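Glutamine synthetase (Helicobacter pylori, PDB 5ZLI) is a type I-beta glutamine synthetase, a twelve-subunit enzyme whose chain pairs a beta-Grasp domain with a larger catalytic domain. Local coordinates at residues V133-F145 / A225-L238. Sequence-based numbering, arbitrary orientation.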
loop_
_atom_site.group_PDB
_atom_site.type_symbol
_atom_site.label_atom_id
_atom_site.label_comp_id
_atom_site.label_asym_id
_atom_site.label_seq_id
_atom_site.Cartn_x
_atom_site.Cartn_y
_atom_site.Cartn_z
ATOM N N VAL B 133 -2.797 -65.513 22.016
ATOM C CA VAL B 133 -2.726 -64.252 21.303
ATOM C C VAL B 133 -3.463 -63.214 22.128
ATOM O O VAL B 133 -4.323 -63.559 22.939
ATOM C CB VAL B 133 -3.352 -64.379 19.900
ATOM C CG1 VAL B 133 -3.044 -63.138 19.079
ATOM C CG2 VAL B 133 -2.898 -65.642 19.204
ATOM N N ALA B 134 -3.071 -61.951 21.990
ATOM C CA ALA B 134 -3.839 -60.836 22.538
ATOM C C ALA B 134 -4.103 -59.875 21.390
ATOM O O ALA B 134 -3.163 -59.265 20.869
ATOM C CB ALA B 134 -3.126 -60.136 23.690
ATOM N N TYR B 135 -5.365 -59.782 20.960
ATOM C CA TYR B 135 -5.730 -58.980 19.797
ATOM C C TYR B 135 -6.089 -57.561 20.208
ATOM O O TYR B 135 -6.930 -57.368 21.094
ATOM C CB TYR B 135 -6.912 -59.617 19.071
ATOM C CG TYR B 135 -6.555 -60.846 18.289
ATOM C CD1 TYR B 135 -5.843 -60.741 17.104
ATOM C CD2 TYR B 135 -6.941 -62.119 18.714
ATOM C CE1 TYR B 135 -5.512 -61.866 16.352
ATOM C CE2 TYR B 135 -6.621 -63.258 17.963
ATOM C CZ TYR B 135 -5.899 -63.117 16.777
ATOM O OH TYR B 135 -5.556 -64.198 15.997
ATOM N N PHE B 136 -5.495 -56.571 19.520
ATOM C CA PHE B 136 -5.778 -55.156 19.766
ATOM C C PHE B 136 -6.185 -54.469 18.474
ATOM O O PHE B 136 -5.546 -54.659 17.434
ATOM C CB PHE B 136 -4.568 -54.349 20.301
ATOM C CG PHE B 136 -4.268 -54.549 21.749
ATOM C CD1 PHE B 136 -3.692 -55.722 22.199
ATOM C CD2 PHE B 136 -4.554 -53.555 22.668
ATOM C CE1 PHE B 136 -3.409 -55.885 23.543
ATOM C CE2 PHE B 136 -4.277 -53.726 24.010
ATOM C CZ PHE B 136 -3.708 -54.882 24.440
ATOM N N GLY B 137 -7.163 -53.571 18.587
ATOM C CA GLY B 137 -7.665 -52.817 17.458
ATOM C C GLY B 137 -7.961 -51.366 17.790
ATOM O O GLY B 137 -8.974 -51.072 18.424
ATOM N N ALA B 138 -7.116 -50.451 17.321
ATOM C CA ALA B 138 -7.180 -49.041 17.692
ATOM C C ALA B 138 -7.911 -48.216 16.633
ATOM O O ALA B 138 -7.742 -48.431 15.425
ATOM C CB ALA B 138 -5.772 -48.466 17.903
ATOM N N GLU B 139 -8.745 -47.283 17.094
ATOM C CA GLU B 139 -9.336 -46.258 16.241
ATOM C C GLU B 139 -8.647 -44.951 16.621
ATOM O O GLU B 139 -8.943 -44.379 17.680
ATOM C CB GLU B 139 -10.837 -46.140 16.486
ATOM C CG GLU B 139 -11.624 -47.447 16.545
ATOM C CD GLU B 139 -13.019 -47.236 17.162
ATOM O OE1 GLU B 139 -13.326 -46.085 17.539
ATOM O OE2 GLU B 139 -13.794 -48.213 17.297
ATOM N N ASN B 140 -7.759 -44.448 15.758
ATOM C CA ASN B 140 -7.055 -43.191 16.044
ATOM C C ASN B 140 -7.740 -42.056 15.299
ATOM O O ASN B 140 -7.429 -41.767 14.142
ATOM C CB ASN B 140 -5.582 -43.243 15.663
ATOM C CG ASN B 140 -4.800 -44.228 16.478
ATOM O OD1 ASN B 140 -4.264 -43.886 17.533
ATOM N ND2 ASN B 140 -4.698 -45.462 15.976
ATOM N N GLU B 141 -8.661 -41.388 15.989
ATOM C CA GLU B 141 -9.220 -40.140 15.481
ATOM C C GLU B 141 -8.116 -39.094 15.348
ATOM O O GLU B 141 -7.186 -39.035 16.164
ATOM C CB GLU B 141 -10.349 -39.634 16.394
ATOM C CG GLU B 141 -11.483 -40.660 16.587
ATOM C CD GLU B 141 -12.612 -40.222 17.544
ATOM O OE1 GLU B 141 -12.352 -39.422 18.469
ATOM O OE2 GLU B 141 -13.745 -40.758 17.423
ATOM N N PHE B 142 -8.236 -38.267 14.307
ATOM C CA PHE B 142 -7.237 -37.268 13.967
ATOM C C PHE B 142 -7.911 -36.041 13.384
ATOM O O PHE B 142 -9.129 -35.954 13.290
ATOM C CB PHE B 142 -6.234 -37.804 12.970
ATOM C CG PHE B 142 -6.853 -38.233 11.679
ATOM C CD1 PHE B 142 -7.155 -37.313 10.701
ATOM C CD2 PHE B 142 -7.096 -39.572 11.441
ATOM C CE1 PHE B 142 -7.722 -37.720 9.511
ATOM C CE2 PHE B 142 -7.626 -39.975 10.275
ATOM C CZ PHE B 142 -7.955 -39.044 9.292
ATOM N N PHE B 143 -7.087 -35.071 13.030
ATOM C CA PHE B 143 -7.531 -33.795 12.507
ATOM C C PHE B 143 -6.665 -33.443 11.320
ATOM O O PHE B 143 -5.456 -33.680 11.320
ATOM C CB PHE B 143 -7.417 -32.662 13.526
ATOM C CG PHE B 143 -8.512 -32.625 14.535
ATOM C CD1 PHE B 143 -9.677 -31.897 14.286
ATOM C CD2 PHE B 143 -8.382 -33.300 15.737
ATOM C CE1 PHE B 143 -10.700 -31.856 15.213
ATOM C CE2 PHE B 143 -9.396 -33.261 16.680
ATOM C CZ PHE B 143 -10.563 -32.538 16.423
ATOM N N ILE B 144 -7.263 -32.823 10.336
ATOM C CA ILE B 144 -6.513 -32.323 9.214
ATOM C C ILE B 144 -6.752 -30.840 9.174
ATOM O O ILE B 144 -7.877 -30.393 8.939
ATOM C CB ILE B 144 -6.910 -32.987 7.907
ATOM C CG1 ILE B 144 -6.500 -34.461 7.989
ATOM C CG2 ILE B 144 -6.334 -32.165 6.729
ATOM C CD1 ILE B 144 -6.458 -35.188 6.662
ATOM N N PHE B 145 -5.730 -30.081 9.494
ATOM C CA PHE B 145 -5.822 -28.637 9.515
ATOM C C PHE B 145 -5.187 -28.023 8.265
ATOM O O PHE B 145 -4.500 -28.689 7.486
ATOM C CB PHE B 145 -5.192 -28.123 10.813
ATOM C CG PHE B 145 -5.967 -28.505 12.077
ATOM C CD1 PHE B 145 -7.341 -28.205 12.191
ATOM C CD2 PHE B 145 -5.326 -29.129 13.144
ATOM C CE1 PHE B 145 -8.052 -28.525 13.336
ATOM C CE2 PHE B 145 -6.028 -29.452 14.304
ATOM C CZ PHE B 145 -7.386 -29.153 14.401
ATOM N N ALA B 225 -15.841 -33.568 15.805
ATOM C CA ALA B 225 -15.239 -32.240 15.778
ATOM C C ALA B 225 -15.017 -31.777 14.333
ATOM O O ALA B 225 -15.126 -32.546 13.378
ATOM C CB ALA B 225 -13.922 -32.226 16.534
ATOM N N GLN B 226 -14.681 -30.497 14.188
ATOM C CA GLN B 226 -14.844 -29.817 12.906
ATOM C C GLN B 226 -13.899 -30.347 11.821
ATOM O O GLN B 226 -14.311 -30.487 10.667
ATOM C CB GLN B 226 -14.684 -28.319 13.111
ATOM C CG GLN B 226 -15.650 -27.816 14.138
ATOM C CD GLN B 226 -15.582 -26.342 14.318
ATOM O OE1 GLN B 226 -15.851 -25.580 13.401
ATOM N NE2 GLN B 226 -15.197 -25.920 15.514
ATOM N N ALA B 227 -12.627 -30.603 12.117
ATOM C CA ALA B 227 -11.734 -31.089 11.060
ATOM C C ALA B 227 -11.308 -32.532 11.304
ATOM O O ALA B 227 -10.247 -32.971 10.857
ATOM C CB ALA B 227 -10.500 -30.204 10.897
ATOM N N GLN B 228 -12.146 -33.277 11.992
ATOM C CA GLN B 228 -11.764 -34.539 12.575
ATOM C C GLN B 228 -12.158 -35.680 11.645
ATOM O O GLN B 228 -13.089 -35.567 10.836
ATOM C CB GLN B 228 -12.428 -34.703 13.939
ATOM C CG GLN B 228 -11.580 -35.471 14.909
ATOM C CD GLN B 228 -12.269 -35.719 16.213
ATOM O OE1 GLN B 228 -13.475 -35.516 16.341
ATOM N NE2 GLN B 228 -11.522 -36.200 17.183
ATOM N N GLY B 229 -11.446 -36.795 11.790
ATOM C CA GLY B 229 -11.626 -37.942 10.922
ATOM C C GLY B 229 -11.155 -39.187 11.635
ATOM O O GLY B 229 -10.593 -39.120 12.729
ATOM N N GLU B 230 -11.385 -40.330 10.996
ATOM C CA GLU B 230 -11.095 -41.611 11.620
ATOM C C GLU B 230 -11.111 -42.691 10.536
ATOM O O GLU B 230 -11.916 -42.638 9.602
ATOM C CB GLU B 230 -12.158 -41.906 12.693
ATOM C CG GLU B 230 -11.820 -42.871 13.853
ATOM C CD GLU B 230 -13.079 -43.186 14.677
ATOM O OE1 GLU B 230 -12.996 -43.786 15.778
ATOM O OE2 GLU B 230 -14.166 -42.769 14.221
ATOM N N VAL B 231 -10.246 -43.694 10.693
ATOM C CA VAL B 231 -10.242 -44.871 9.832
ATOM C C VAL B 231 -10.166 -46.101 10.730
ATOM O O VAL B 231 -9.343 -46.162 11.651
ATOM C CB VAL B 231 -9.078 -44.863 8.818
ATOM C CG1 VAL B 231 -9.094 -46.140 7.967
ATOM C CG2 VAL B 231 -9.145 -43.633 7.936
ATOM N N GLY B 232 -11.053 -47.060 10.480
ATOM C CA GLY B 232 -11.023 -48.335 11.166
ATOM C C GLY B 232 -10.085 -49.304 10.472
ATOM O O GLY B 232 -10.217 -49.550 9.271
ATOM N N VAL B 233 -9.148 -49.871 11.243
ATOM C CA VAL B 233 -8.156 -50.812 10.744
ATOM C C VAL B 233 -8.408 -52.180 11.385
ATOM O O VAL B 233 -9.047 -52.304 12.431
ATOM C CB VAL B 233 -6.721 -50.316 11.026
ATOM C CG1 VAL B 233 -6.362 -49.211 10.085
ATOM C CG2 VAL B 233 -6.614 -49.803 12.436
ATOM N N LYS B 234 -7.929 -53.222 10.722
ATOM C CA LYS B 234 -8.115 -54.561 11.260
ATOM C C LYS B 234 -7.405 -54.695 12.605
ATOM O O LYS B 234 -6.296 -54.184 12.787
ATOM C CB LYS B 234 -7.593 -55.611 10.268
ATOM C CG LYS B 234 -8.511 -56.818 10.125
ATOM C CD LYS B 234 -7.752 -58.094 9.744
ATOM C CE LYS B 234 -8.513 -59.385 10.152
ATOM N NZ LYS B 234 -8.418 -59.798 11.598
ATOM N N PHE B 235 -8.078 -55.346 13.568
ATOM C CA PHE B 235 -7.434 -55.888 14.762
ATOM C C PHE B 235 -6.072 -56.469 14.439
ATOM O O PHE B 235 -5.838 -56.941 13.318
ATOM C CB PHE B 235 -8.281 -56.990 15.406
ATOM C CG PHE B 235 -9.413 -56.490 16.276
ATOM C CD1 PHE B 235 -10.389 -55.644 15.776
ATOM C CD2 PHE B 235 -9.517 -56.915 17.609
ATOM C CE1 PHE B 235 -11.430 -55.203 16.590
ATOM C CE2 PHE B 235 -10.556 -56.486 18.416
ATOM C CZ PHE B 235 -11.515 -55.626 17.899
ATOM N N GLY B 236 -5.163 -56.406 15.410
ATOM C CA GLY B 236 -3.887 -57.093 15.307
ATOM C C GLY B 236 -3.377 -57.501 16.674
ATOM O O GLY B 236 -3.847 -57.004 17.707
ATOM N N ASP B 237 -2.390 -58.413 16.668
ATOM C CA ASP B 237 -1.734 -58.808 17.910
ATOM C C ASP B 237 -0.962 -57.618 18.486
ATOM O O ASP B 237 -0.738 -56.606 17.820
ATOM C CB ASP B 237 -0.851 -60.043 17.695
ATOM C CG ASP B 237 0.517 -59.730 17.077
ATOM O OD1 ASP B 237 1.379 -59.130 17.775
ATOM O OD2 ASP B 237 0.733 -60.136 15.901
ATOM N N LEU B 238 -0.536 -57.760 19.742
ATOM C CA LEU B 238 -0.185 -56.580 20.519
ATOM C C LEU B 238 0.854 -55.740 19.799
ATOM O O LEU B 238 0.675 -54.534 19.627
ATOM C CB LEU B 238 0.310 -56.962 21.909
ATOM C CG LEU B 238 0.505 -55.695 22.764
ATOM C CD1 LEU B 238 -0.030 -55.932 24.163
ATOM C CD2 LEU B 238 1.931 -55.139 22.803
#
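Gln228 lays its aliphatic stem over the Phe143 ring, CG standing 3.6 Å from the ring centroid in a CH-pi contact, with the amide only 16° from parallel to the ring. That amide is held at both ends: OE1 accepts the Ala225 N-H, tying the last residue of the Ala225-Gln228 type I turn back to the first, while NE2 is bonded to Ser276 and Gly275. Ala225 CB meets the edge of the same ring, 3.4 Å from Phe143 CZ, and Ala227 CB reaches Phe145 CE1 at 3.8 Å. On the opposite face of the sheet from Phe143 and Gln228, Phe142 pairs with Gly229; with CG between backbone N and carbonyl carbon (chi1 60°), the ring swings back over the glycine, whose O sits above it near the rim. Between these two layers of side chains, the backbone is closely stitched: Phe142 and Gly229 exchange N-H and O in both directions, and Ile144 N donates to Ala227 O at 3.0 Å. Such pairing illustrates how neighbouring antiparallel strands build the curved mixed sheet of the glutamine synthetase catalytic domain, with strand 278-286 bonded along the other edge of 133-145. Midway, the strands part around Val231 and Gly232, beside a cluster of carboxylates; Glu230 runs extended past Glu141, CG to CG 3.5 Å, toward Glu139. Pairing resumes with the register shifted by one, where Gly236 N donates to Phe136 O at 2.7 Å. Here Leu238 lies alongside the Phe136 ring, which also stacks on Phe381. The more solvent-accessible side is looser: Tyr135 CB comes no nearer than 4.0 Å to the edge of Phe235 at CD2, and Val133 CG1 likewise approaches Asp237 CB at 4.0 Å.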